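Local coordinates for protein superoxide dismutase (Candida albicans, PDB 4GUN) that probably destroys superoxide radicals produced in the cell, using a bound manganese ion to turn them into hydrogen peroxide and molecular oxygen, at residues V138-N143 / P161-I166; A110-V115 / G145-V150; E6-P11 / N42-A47. The protein carries 2 engineered substitutions. All blocks are in the same frame, centred on the assembly; numbering follows the deposited sequence.

Contact 1: residues V138-N143 / P161-I166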
ATOM      1  N   VAL A 138      -9.685  15.304  12.258  1.00  8.22           N
ATOM      2  CA  VAL A 138      -8.582  15.091  13.212  1.00  8.95           C
ATOM      3  C   VAL A 138      -8.046  16.403  13.749  1.00 13.03           C
ATOM      4  O   VAL A 138      -8.099  17.401  13.047  1.00 11.35           O
ATOM      5  CB  VAL A 138      -7.406  14.222  12.630  1.00 13.29           C
ATOM      6  CG1 VAL A 138      -7.889  12.885  12.079  1.00 12.76           C
ATOM      7  CG2 VAL A 138      -6.597  14.969  11.575  1.00 13.39           C
ATOM      8  N   LYS A 139      -7.481  16.382  14.971  1.00 10.52           N
ATOM      9  CA  LYS A 139      -6.805  17.550  15.560  1.00  9.59           C
ATOM     10  C   LYS A 139      -5.315  17.219  15.604  1.00 12.32           C
ATOM     11  O   LYS A 139      -4.929  16.146  16.066  1.00 11.13           O
ATOM     12  CB  LYS A 139      -7.344  17.856  16.971  1.00 11.38           C
ATOM     13  CG  LYS A 139      -6.503  18.851  17.790  1.00 11.65           C
ATOM     14  CD  LYS A 139      -6.895  18.796  19.260  1.00  8.73           C
ATOM     15  CE  LYS A 139      -6.368  19.982  20.051  1.00 11.97           C
ATOM     16  NZ  LYS A 139      -6.578  19.784  21.528  1.00 16.89           N
ATOM     17  N   ASN A 140      -4.474  18.159  15.166  1.00 10.09           N
ATOM     18  CA  ASN A 140      -3.026  17.953  15.200  1.00  9.56           C
ATOM     19  C   ASN A 140      -2.481  18.741  16.382  1.00 10.49           C
ATOM     20  O   ASN A 140      -2.607  19.952  16.425  1.00  8.12           O
ATOM     21  CB  ASN A 140      -2.390  18.370  13.861  1.00 11.94           C
ATOM     22  CG  ASN A 140      -0.932  18.013  13.678  1.00 24.31           C
ATOM     23  OD1 ASN A 140      -0.147  17.974  14.609  1.00 15.32           O
ATOM     24  ND2 ASN A 140      -0.538  17.744  12.451  1.00 22.21           N
ATOM     25  N   LYS A 141      -1.925  18.042  17.367  1.00  9.66           N
ATOM     26  CA  LYS A 141      -1.392  18.661  18.592  1.00 10.30           C
ATOM     27  C   LYS A 141      -0.103  19.472  18.400  1.00 15.70           C
ATOM     28  O   LYS A 141       0.218  20.306  19.254  1.00 16.94           O
ATOM     29  CB  LYS A 141      -1.184  17.588  19.676  1.00 11.94           C
ATOM     30  CG  LYS A 141      -2.483  16.922  20.130  1.00 14.50           C
ATOM     31  CD  LYS A 141      -2.244  15.909  21.242  1.00 18.60           C
ATOM     32  CE  LYS A 141      -1.951  14.537  20.698  1.00 24.24           C
ATOM     33  NZ  LYS A 141      -1.470  13.590  21.736  1.00 24.78           N
ATOM     34  N   GLN A 142       0.616  19.247  17.289  1.00 12.90           N
ATOM     35  CA  GLN A 142       1.906  19.878  16.977  1.00 12.86           C
ATOM     36  C   GLN A 142       1.858  21.220  16.244  1.00 16.64           C
ATOM     37  O   GLN A 142       2.776  22.024  16.406  1.00 16.63           O
ATOM     38  CB  GLN A 142       2.761  18.914  16.138  1.00 14.10           C
ATOM     39  CG  GLN A 142       3.371  17.754  16.916  1.00 22.52           C
ATOM     40  CD  GLN A 142       4.097  16.778  16.011  1.00 37.20           C
ATOM     41  OE1 GLN A 142       3.849  16.686  14.796  1.00 34.34           O
ATOM     42  NE2 GLN A 142       4.990  15.993  16.600  1.00 27.00           N
ATOM     43  N   ASN A 143       0.874  21.414  15.356  1.00 12.25           N
ATOM     44  CA  ASN A 143       0.773  22.617  14.525  1.00 11.35           C
ATOM     45  C   ASN A 143      -0.281  23.647  15.002  1.00 15.51           C
ATOM     46  O   ASN A 143      -0.861  24.361  14.177  1.00 16.44           O
ATOM     47  CB  ASN A 143       0.515  22.207  13.081  1.00  7.00           C
ATOM     48  CG  ASN A 143      -0.830  21.569  12.848  1.00 14.71           C
ATOM     49  OD1 ASN A 143      -1.624  21.386  13.771  1.00  8.64           O
ATOM     50  ND2 ASN A 143      -1.139  21.274  11.592  1.00 13.50           N
ATOM     51  N   PRO A 161       0.837   9.457  17.517  1.00 17.45           N
ATOM     52  CA  PRO A 161       0.640  10.080  18.840  1.00 17.19           C
ATOM     53  C   PRO A 161       0.221  11.557  18.821  1.00 20.04           C
ATOM     54  O   PRO A 161      -0.622  11.935  19.619  1.00 19.64           O
ATOM     55  CB  PRO A 161       1.995   9.893  19.525  1.00 19.26           C
ATOM     56  CG  PRO A 161       2.588   8.716  18.850  1.00 24.26           C
ATOM     57  CD  PRO A 161       2.173   8.842  17.417  1.00 19.43           C
ATOM     58  N   HIS A 162       0.749  12.364  17.890  1.00 16.34           N
ATOM     59  CA  HIS A 162       0.426  13.803  17.790  1.00 16.07           C
ATOM     60  C   HIS A 162      -0.956  14.093  17.164  1.00 16.44           C
ATOM     61  O   HIS A 162      -1.317  15.262  16.996  1.00 15.41           O
ATOM     62  CB  HIS A 162       1.525  14.534  17.001  1.00 17.12           C
ATOM     63  CG  HIS A 162       1.556  14.175  15.546  1.00 20.67           C
ATOM     64  ND1 HIS A 162       0.969  14.986  14.590  1.00 22.69           N
ATOM     65  CD2 HIS A 162       2.058  13.076  14.936  1.00 22.47           C
ATOM     66  CE1 HIS A 162       1.142  14.365  13.434  1.00 22.04           C
ATOM     67  NE2 HIS A 162       1.793  13.212  13.594  1.00 22.35           N
ATOM     68  N   LEU A 163      -1.711  13.044  16.789  1.00 12.43           N
ATOM     69  CA  LEU A 163      -3.017  13.230  16.153  1.00 12.72           C
ATOM     70  C   LEU A 163      -4.148  12.668  16.997  1.00 16.23           C
ATOM     71  O   LEU A 163      -3.986  11.618  17.618  1.00 16.36           O
ATOM     72  CB  LEU A 163      -3.057  12.597  14.759  1.00 12.79           C
ATOM     73  CG  LEU A 163      -2.246  13.258  13.645  1.00 17.11           C
ATOM     74  CD1 LEU A 163      -2.256  12.376  12.397  1.00 17.03           C
ATOM     75  CD2 LEU A 163      -2.783  14.659  13.298  1.00 17.94           C
ATOM     76  N   VAL A 164      -5.301  13.370  17.010  1.00 11.69           N
ATOM     77  CA  VAL A 164      -6.478  12.982  17.796  1.00  9.87           C
ATOM     78  C   VAL A 164      -7.689  12.785  16.880  1.00 12.56           C
ATOM     79  O   VAL A 164      -8.083  13.739  16.207  1.00 11.33           O
ATOM     80  CB  VAL A 164      -6.808  14.022  18.904  1.00 12.44           C
ATOM     81  CG1 VAL A 164      -7.878  13.486  19.856  1.00 11.25           C
ATOM     82  CG2 VAL A 164      -5.560  14.453  19.674  1.00 11.91           C
ATOM     83  N   PRO A 165      -8.320  11.583  16.857  1.00 10.16           N
ATOM     84  CA  PRO A 165      -9.552  11.437  16.057  1.00  9.81           C
ATOM     85  C   PRO A 165     -10.710  12.188  16.761  1.00 10.05           C
ATOM     86  O   PRO A 165     -10.894  12.040  17.973  1.00  8.52           O
ATOM     87  CB  PRO A 165      -9.752   9.913  15.981  1.00 11.86           C
ATOM     88  CG  PRO A 165      -9.044   9.360  17.184  1.00 14.94           C
ATOM     89  CD  PRO A 165      -7.999  10.351  17.623  1.00 10.70           C
ATOM     90  N   ILE A 166     -11.395  13.082  16.036  1.00  6.16           N
ATOM     91  CA  ILE A 166     -12.486  13.915  16.594  1.00  5.18           C
ATOM     92  C   ILE A 166     -13.854  13.342  16.198  1.00  9.59           C
ATOM     93  O   ILE A 166     -14.764  13.247  17.028  1.00  7.49           O
ATOM     94  CB  ILE A 166     -12.320  15.434  16.222  1.00  7.24           C
ATOM     95  CG1 ILE A 166     -10.900  15.999  16.551  1.00  6.02           C
ATOM     96  CG2 ILE A 166     -13.435  16.314  16.822  1.00  5.95           C
ATOM     97  CD1 ILE A 166     -10.423  15.797  18.057  1.00  7.01           C
TER
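The imidazole of His-162 is met by two amide side chains, one at its edge and one over a face. At the edge, ND1 donates to OD1 of Asn-140 over 3.2 Å; the acceptor lies nearly in the ring plane, but the amide and ring planes are 48° apart, and ND1 stands well above the carbonyl plane, not on a lone pair. Gln-142 is instead stacked: its amide lies within 16° of parallel to the ring, with OE1 over one face, offset toward the rim, while CG of Leu-163 lies over the rim of the opposite face. OD1 of Asn-140 takes a second hydrogen bond from the backbone N of Gln-142, closing an Asx turn; its two donors arrive from opposite faces of the amide, which helps to fix the rotation of that group.

These groups sit where two antiparallel strands of the C-terminal domain sheet end and begin, 133-140 in its middle and 163-170 at one border. Lys-139 and Val-164 form the hydrogen-bonded pair, N to O 3.0 Å in each direction, and the N of Lys-141 continues the pairing to the O of His-162.

On the face bearing Asn-140, the methyl CD2 of Leu-163 comes to 3.8 Å from CB of Asn-140. Beyond the strand, the Lys-141 chain bends at chi3 (-89°), crosses the Val-164 side chain at about a right angle, CE 3.8 Å from CG2, and sets NZ 2.8 Å from Pro-161 O, a hydrogen bond. Lys-139 extends the other way, its NZ bonded to Tyr-204 O.

Contact 2: residues A110-V115 / G145-V150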
ATOM      1  N   ALA A 110     -12.737  29.362  12.923  1.00 10.47           N
ATOM      2  CA  ALA A 110     -11.469  29.959  12.475  1.00 11.31           C
ATOM      3  C   ALA A 110     -10.992  29.375  11.142  1.00 15.39           C
ATOM      4  O   ALA A 110     -10.635  30.131  10.240  1.00 15.25           O
ATOM      5  CB  ALA A 110     -10.394  29.761  13.542  1.00 11.85           C
ATOM      6  N   GLN A 111     -10.992  28.036  11.020  1.00 11.11           N
ATOM      7  CA  GLN A 111     -10.486  27.324   9.840  1.00 10.03           C
ATOM      8  C   GLN A 111     -11.410  27.126   8.649  1.00 12.27           C
ATOM      9  O   GLN A 111     -10.918  27.137   7.526  1.00 10.57           O
ATOM     10  CB  GLN A 111      -9.932  25.967  10.261  1.00 10.92           C
ATOM     11  CG  GLN A 111      -8.673  26.057  11.118  1.00 14.84           C
ATOM     12  CD  GLN A 111      -8.035  24.712  11.283  1.00 16.94           C
ATOM     13  OE1 GLN A 111      -7.986  24.170  12.376  1.00 15.68           O
ATOM     14  NE2 GLN A 111      -7.552  24.133  10.198  1.00  6.45           N
ATOM     15  N   TYR A 112     -12.705  26.837   8.881  1.00  9.77           N
ATOM     16  CA  TYR A 112     -13.694  26.502   7.831  1.00  9.63           C
ATOM     17  C   TYR A 112     -14.842  27.487   7.666  1.00 16.32           C
ATOM     18  O   TYR A 112     -15.599  27.373   6.699  1.00 16.80           O
ATOM     19  CB  TYR A 112     -14.282  25.094   8.080  1.00  8.89           C
ATOM     20  CG  TYR A 112     -13.228  24.012   8.145  1.00  8.19           C
ATOM     21  CD1 TYR A 112     -12.707  23.454   6.987  1.00  9.85           C
ATOM     22  CD2 TYR A 112     -12.744  23.554   9.371  1.00  7.62           C
ATOM     23  CE1 TYR A 112     -11.741  22.455   7.039  1.00  9.30           C
ATOM     24  CE2 TYR A 112     -11.762  22.566   9.435  1.00  7.32           C
ATOM     25  CZ  TYR A 112     -11.254  22.031   8.267  1.00 12.69           C
ATOM     26  OH  TYR A 112     -10.292  21.056   8.318  1.00 14.55           O
ATOM     27  N   GLY A 113     -14.984  28.418   8.610  1.00 12.79           N
ATOM     28  CA  GLY A 113     -16.055  29.409   8.588  1.00 11.66           C
ATOM     29  C   GLY A 113     -17.327  28.887   9.225  1.00 15.75           C
ATOM     30  O   GLY A 113     -17.958  29.599  10.003  1.00 14.29           O
ATOM     31  N   SER A 114     -17.686  27.610   8.927  1.00 13.15           N
ATOM     32  CA  SER A 114     -18.904  26.935   9.413  1.00 12.98           C
ATOM     33  C   SER A 114     -18.767  25.429   9.453  1.00 14.92           C
ATOM     34  O   SER A 114     -17.934  24.858   8.736  1.00 11.55           O
ATOM     35  CB  SER A 114     -20.095  27.274   8.515  1.00 15.59           C
ATOM     36  OG  SER A 114     -19.887  26.828   7.182  1.00 12.42           O
ATOM     37  N   VAL A 115     -19.633  24.789  10.263  1.00 12.85           N
ATOM     38  CA  VAL A 115     -19.788  23.335  10.394  1.00 14.55           C
ATOM     39  C   VAL A 115     -20.235  22.779   9.033  1.00 17.86           C
ATOM     40  O   VAL A 115     -19.687  21.766   8.586  1.00 16.74           O
ATOM     41  CB  VAL A 115     -20.807  22.968  11.507  1.00 19.64           C
ATOM     42  CG1 VAL A 115     -20.946  21.451  11.658  1.00 19.60           C
ATOM     43  CG2 VAL A 115     -20.389  23.582  12.826  1.00 19.88           C
ATOM     44  N   GLY A 145      -3.028  22.823  17.199  1.00 10.98           N
ATOM     45  CA  GLY A 145      -4.343  22.199  17.349  1.00 10.33           C
ATOM     46  C   GLY A 145      -5.200  22.313  16.100  1.00 12.56           C
ATOM     47  O   GLY A 145      -6.429  22.352  16.201  1.00 11.63           O
ATOM     48  N   ALA A 146      -4.564  22.356  14.909  1.00  8.83           N
ATOM     49  CA  ALA A 146      -5.266  22.493  13.629  1.00  8.99           C
ATOM     50  C   ALA A 146      -6.041  21.241  13.241  1.00 14.13           C
ATOM     51  O   ALA A 146      -5.568  20.115  13.400  1.00 14.29           O
ATOM     52  CB  ALA A 146      -4.303  22.854  12.509  1.00 10.23           C
ATOM     53  N   LEU A 147      -7.218  21.469  12.684  1.00 10.41           N
ATOM     54  CA  LEU A 147      -8.104  20.430  12.223  1.00  9.98           C
ATOM     55  C   LEU A 147      -7.773  20.107  10.773  1.00 14.43           C
ATOM     56  O   LEU A 147      -7.272  20.960  10.032  1.00 13.32           O
ATOM     57  CB  LEU A 147      -9.562  20.917  12.307  1.00  9.66           C
ATOM     58  CG  LEU A 147     -10.138  21.181  13.704  1.00 14.45           C
ATOM     59  CD1 LEU A 147     -11.449  21.923  13.593  1.00 13.05           C
ATOM     60  CD2 LEU A 147     -10.297  19.865  14.519  1.00 18.34           C
ATOM     61  N   ASP A 148      -8.068  18.864  10.370  1.00  9.58           N
ATOM     62  CA  ASP A 148      -7.905  18.407   8.999  1.00  8.88           C
ATOM     63  C   ASP A 148      -8.850  17.240   8.796  1.00 11.65           C
ATOM     64  O   ASP A 148      -9.300  16.648   9.776  1.00 11.33           O
ATOM     65  CB  ASP A 148      -6.453  18.004   8.697  1.00  9.82           C
ATOM     66  CG  ASP A 148      -6.080  17.843   7.215  1.00 22.69           C
ATOM     67  OD1 ASP A 148      -6.732  18.508   6.344  1.00 19.91           O
ATOM     68  OD2 ASP A 148      -5.126  17.092   6.928  1.00 31.63           O
ATOM     69  N   VAL A 149      -9.202  16.951   7.544  1.00  7.96           N
ATOM     70  CA  VAL A 149     -10.051  15.802   7.220  1.00  8.22           C
ATOM     71  C   VAL A 149      -9.123  14.817   6.504  1.00 12.97           C
ATOM     72  O   VAL A 149      -8.462  15.210   5.535  1.00 12.58           O
ATOM     73  CB  VAL A 149     -11.326  16.137   6.375  1.00 11.93           C
ATOM     74  CG1 VAL A 149     -12.236  14.908   6.261  1.00 11.37           C
ATOM     75  CG2 VAL A 149     -12.106  17.312   6.975  1.00 11.47           C
ATOM     76  N   VAL A 150      -9.038  13.570   7.010  1.00  9.79           N
ATOM     77  CA  VAL A 150      -8.178  12.498   6.460  1.00  9.81           C
ATOM     78  C   VAL A 150      -9.005  11.214   6.203  1.00 10.51           C
ATOM     79  O   VAL A 150     -10.065  11.039   6.788  1.00  8.27           O
ATOM     80  CB  VAL A 150      -6.937  12.235   7.384  1.00 15.60           C
ATOM     81  CG1 VAL A 150      -7.350  11.684   8.731  1.00 15.65           C
ATOM     82  CG2 VAL A 150      -5.910  11.303   6.740  1.00 16.19           C
TER
HETATM   83  O   HOH W   1      -9.334  20.092   6.019  1.00 10.34           O
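Gln-111 grips the backbone of Leu-147 with both ends of its side-chain amide. The N-H of Leu-147 points almost straight at OE1, 2.8 Å from N to O with 178° at the hydrogen, and the N lies in the plane of the amide on a lone pair. The return bond, from NE2 to the O of Leu-147, is longer at 3.2 Å and more bent, with the acceptor tilted 21° from the amide plane. The side chain reaches this far because it leaves the helix with CG anti to its own carbonyl carbon (chi1 -67°) and then runs extended through chi2. OE1 also accepts from Gln-107 NE2 one turn earlier in the helix, which helps to settle how the amide is turned.

The last turn of helix 103-112 is thereby fastened to strand 146-153, a border strand of the three-stranded antiparallel sheet in the C-terminal domain of this iron/manganese superoxide dismutase. Tyr-112 also packs on Leu-118 and Ile-121 of helix 115-127.

Tyr-112 takes a similar first torsion, yet stands next to Gln-111 as a flat ring approached at its edge: CB of Leu-147 lies near the ring plane, 4.0 Å from CE2. Farther along, the phenol OH lies 3.6 Å from CA of Asp-148. A water, also in the plane of the ring, is hydrogen-bonded to Tyr-112 OH at 2.7 Å and donates to OD1 of Asp-148 at 3.1 Å, so it joins the phenol to the carboxylate of Asp-148, whose CB leaves the strand away from the helix. Asn-143 of the second subunit packs on Tyr-112. The O of that Asn-143 accepts from Gln-111 NE2 and its ND2 donates to the O of Leu-147, so both atoms of the longer bond have a second partner across the interface.

Contact 3: residues E6-P11 / N42-A47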
ATOM      1  N   GLU A   6      -5.186  -8.034  29.145  1.00 23.42           N
ATOM      2  CA  GLU A   6      -4.829  -7.692  27.766  1.00 21.60           C
ATOM      3  C   GLU A   6      -6.014  -7.863  26.810  1.00 23.22           C
ATOM      4  O   GLU A   6      -5.969  -7.345  25.692  1.00 21.65           O
ATOM      5  CB  GLU A   6      -3.655  -8.564  27.271  1.00 22.53           C
ATOM      6  CG  GLU A   6      -2.358  -8.409  28.053  1.00 25.10           C
ATOM      7  CD  GLU A   6      -1.291  -9.437  27.721  1.00 32.76           C
ATOM      8  OE1 GLU A   6      -1.647 -10.524  27.213  1.00 22.15           O
ATOM      9  OE2 GLU A   6      -0.098  -9.154  27.964  1.00 24.81           O
ATOM     10  N   LYS A   7      -7.051  -8.617  27.237  1.00 19.21           N
ATOM     11  CA  LYS A   7      -8.240  -8.920  26.440  1.00 17.99           C
ATOM     12  C   LYS A   7      -9.125  -7.708  26.279  1.00 18.50           C
ATOM     13  O   LYS A   7      -9.392  -7.023  27.265  1.00 16.75           O
ATOM     14  CB  LYS A   7      -9.055 -10.040  27.109  1.00 20.65           C
ATOM     15  CG  LYS A   7      -8.574 -11.445  26.797  1.00 32.68           C
ATOM     16  CD  LYS A   7      -9.519 -12.506  27.364  1.00 47.05           C
ATOM     17  CE  LYS A   7     -10.725 -12.771  26.487  1.00 61.18           C
ATOM     18  NZ  LYS A   7     -11.558 -13.887  27.011  1.00 72.74           N
ATOM     19  N   ILE A   8      -9.603  -7.451  25.048  1.00 13.99           N
ATOM     20  CA  ILE A   8     -10.548  -6.368  24.772  1.00 12.80           C
ATOM     21  C   ILE A   8     -11.971  -6.952  24.752  1.00 16.89           C
ATOM     22  O   ILE A   8     -12.152  -8.163  24.565  1.00 14.87           O
ATOM     23  CB  ILE A   8     -10.227  -5.552  23.481  1.00 14.68           C
ATOM     24  CG1 ILE A   8     -10.353  -6.407  22.201  1.00 12.96           C
ATOM     25  CG2 ILE A   8      -8.851  -4.854  23.598  1.00 17.48           C
ATOM     26  CD1 ILE A   8     -10.487  -5.663  20.927  1.00 10.90           C
ATOM     27  N   SER A   9     -12.977  -6.090  24.939  1.00 15.61           N
ATOM     28  CA  SER A   9     -14.364  -6.538  24.936  1.00 15.61           C
ATOM     29  C   SER A   9     -15.238  -5.583  24.160  1.00 17.18           C
ATOM     30  O   SER A   9     -14.826  -4.457  23.872  1.00 16.72           O
ATOM     31  CB  SER A   9     -14.862  -6.766  26.363  1.00 20.81           C
ATOM     32  OG  SER A   9     -14.843  -5.573  27.125  1.00 35.79           O
ATOM     33  N   LEU A  10     -16.420  -6.043  23.764  1.00 13.12           N
ATOM     34  CA  LEU A  10     -17.360  -5.219  23.023  1.00 13.81           C
ATOM     35  C   LEU A  10     -17.841  -4.089  23.940  1.00 16.83           C
ATOM     36  O   LEU A  10     -18.293  -4.394  25.039  1.00 15.38           O
ATOM     37  CB  LEU A  10     -18.551  -6.074  22.551  1.00 13.58           C
ATOM     38  CG  LEU A  10     -19.556  -5.408  21.608  1.00 15.80           C
ATOM     39  CD1 LEU A  10     -18.975  -5.249  20.231  1.00 14.80           C
ATOM     40  CD2 LEU A  10     -20.842  -6.241  21.519  1.00 16.06           C
ATOM     41  N   PRO A  11     -17.727  -2.792  23.548  1.00 14.43           N
ATOM     42  CA  PRO A  11     -18.203  -1.717  24.441  1.00 14.69           C
ATOM     43  C   PRO A  11     -19.731  -1.672  24.524  1.00 20.43           C
ATOM     44  O   PRO A  11     -20.428  -2.187  23.641  1.00 18.59           O
ATOM     45  CB  PRO A  11     -17.652  -0.448  23.785  1.00 16.23           C
ATOM     46  CG  PRO A  11     -17.636  -0.779  22.314  1.00 19.98           C
ATOM     47  CD  PRO A  11     -17.214  -2.238  22.276  1.00 15.58           C
ATOM     48  N   ASN A  42     -12.871 -10.472  18.741  1.00 10.61           N
ATOM     49  CA  ASN A  42     -12.382 -11.840  18.727  1.00 10.94           C
ATOM     50  C   ASN A  42     -11.050 -11.974  17.995  1.00 14.17           C
ATOM     51  O   ASN A  42     -10.135 -12.639  18.503  1.00 12.10           O
ATOM     52  CB  ASN A  42     -13.450 -12.780  18.150  1.00 11.03           C
ATOM     53  CG  ASN A  42     -14.620 -12.954  19.092  1.00 28.66           C
ATOM     54  OD1 ASN A  42     -14.496 -12.740  20.306  1.00 19.32           O
ATOM     55  ND2 ASN A  42     -15.772 -13.382  18.567  1.00 18.32           N
ATOM     56  N   GLY A  43     -10.956 -11.315  16.832  1.00  9.69           N
ATOM     57  CA  GLY A  43      -9.778 -11.311  15.989  1.00  8.62           C
ATOM     58  C   GLY A  43      -8.579 -10.727  16.704  1.00 13.14           C
ATOM     59  O   GLY A  43      -7.497 -11.309  16.652  1.00 12.14           O
ATOM     60  N   TYR A  44      -8.768  -9.614  17.429  1.00 10.12           N
ATOM     61  CA  TYR A  44      -7.666  -9.031  18.191  1.00 10.78           C
ATOM     62  C   TYR A  44      -7.217  -9.951  19.319  1.00 13.55           C
ATOM     63  O   TYR A  44      -6.020 -10.201  19.437  1.00 12.18           O
ATOM     64  CB  TYR A  44      -7.983  -7.601  18.705  1.00 11.87           C
ATOM     65  CG  TYR A  44      -6.872  -6.986  19.534  1.00 11.53           C
ATOM     66  CD1 TYR A  44      -5.831  -6.284  18.933  1.00 12.51           C
ATOM     67  CD2 TYR A  44      -6.878  -7.084  20.922  1.00 12.20           C
ATOM     68  CE1 TYR A  44      -4.794  -5.736  19.692  1.00 11.22           C
ATOM     69  CE2 TYR A  44      -5.839  -6.557  21.689  1.00 12.73           C
ATOM     70  CZ  TYR A  44      -4.803  -5.876  21.071  1.00 18.29           C
ATOM     71  OH  TYR A  44      -3.802  -5.342  21.841  1.00 17.41           O
ATOM     72  N   ASN A  45      -8.152 -10.465  20.138  1.00 11.72           N
ATOM     73  CA  ASN A  45      -7.749 -11.331  21.263  1.00 11.73           C
ATOM     74  C   ASN A  45      -7.027 -12.618  20.815  1.00 16.34           C
ATOM     75  O   ASN A  45      -6.078 -13.049  21.480  1.00 15.74           O
ATOM     76  CB  ASN A  45      -8.901 -11.585  22.244  1.00 12.88           C
ATOM     77  CG  ASN A  45      -9.473 -10.341  22.884  1.00 19.24           C
ATOM     78  OD1 ASN A  45      -8.770  -9.373  23.189  1.00 13.60           O
ATOM     79  ND2 ASN A  45     -10.777 -10.331  23.088  1.00 12.19           N
ATOM     80  N   ALA A  46      -7.434 -13.190  19.663  1.00 14.30           N
ATOM     81  CA  ALA A  46      -6.794 -14.374  19.085  1.00 14.63           C
ATOM     82  C   ALA A  46      -5.420 -14.013  18.522  1.00 18.79           C
ATOM     83  O   ALA A  46      -4.479 -14.772  18.753  1.00 19.08           O
ATOM     84  CB  ALA A  46      -7.665 -14.981  17.989  1.00 15.50           C
ATOM     85  N   ALA A  47      -5.294 -12.856  17.818  1.00 15.19           N
ATOM     86  CA  ALA A  47      -4.020 -12.369  17.243  1.00 15.13           C
ATOM     87  C   ALA A  47      -2.993 -12.122  18.321  1.00 17.69           C
ATOM     88  O   ALA A  47      -1.816 -12.433  18.117  1.00 17.68           O
ATOM     89  CB  ALA A  47      -4.233 -11.092  16.437  1.00 16.03           C
TER
HETATM   90  O   HOH W   2      -4.147  -5.670  24.622  1.00 21.81           O
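The long first helix of the alpha-hairpin domain, 26-56, carries the N-terminal segment of the chain along its flank, and Asn-45 fastens it there with two hydrogen bonds. Asn-45 turns its amide to Ile-8 and pairs with both polar backbone atoms of that residue. OD1 accepts from the N of Ile-8 at 2.8 Å, a nearly straight bond (167°), and ND2 donates to the O of Ile-8 at 3.0 Å, with the acceptor 5° out of the amide plane. With CG anti to the carbonyl carbon (chi1 -60°), the amide is carried outward from the helix toward the passing chain. OD1 also lies 3.3 Å from CA of Lys-7, whose aliphatic chain crosses Asn-45 at about a right angle.

The amide thus meets the N-H and C=O of one residue, as a neighbouring strand would. The segment also lies against the other helix of the hairpin: Ile-8 packs on His-77 of helix 60-85, and its side chain lies about 10 Å from that of the manganese ligand His-80.

Ile-8 meets Tyr-44 too, the two side chains crossing at about a right angle. CG1 lies 3.8 Å from CD2 of the ring, CG2 is near both CD2 and CE2, and CD1 reaches back to 3.9 Å from CB of Tyr-44. At the far end of the ring, a water in its plane accepts from Tyr-44 OH and donates to Glu-6 O at 2.7 Å. Leu-60 of the third subunit packs on both Ile-8 and Tyr-44.

From the N terminus, contact 3 comes first: it closes the loop that runs from residues 6-11 into helix 26-56, and closes before either of the other two opens. Contacts 1 and 2 follow and cross, since the segments alternate in the order 110-115, 138-143, 145-150 and 161-166. Contact 2 brings the end of helix 103-112 to one border strand, whereas contact 1 joins the middle strand to the other border. They meet through strands 133-140 and 146-153, where Val-138 N lies 2.8 Å from Asp-148 O. Both touch the second subunit; contact 3, about 34 Å from contact 2 between centres, shares the third subunit with contact 1.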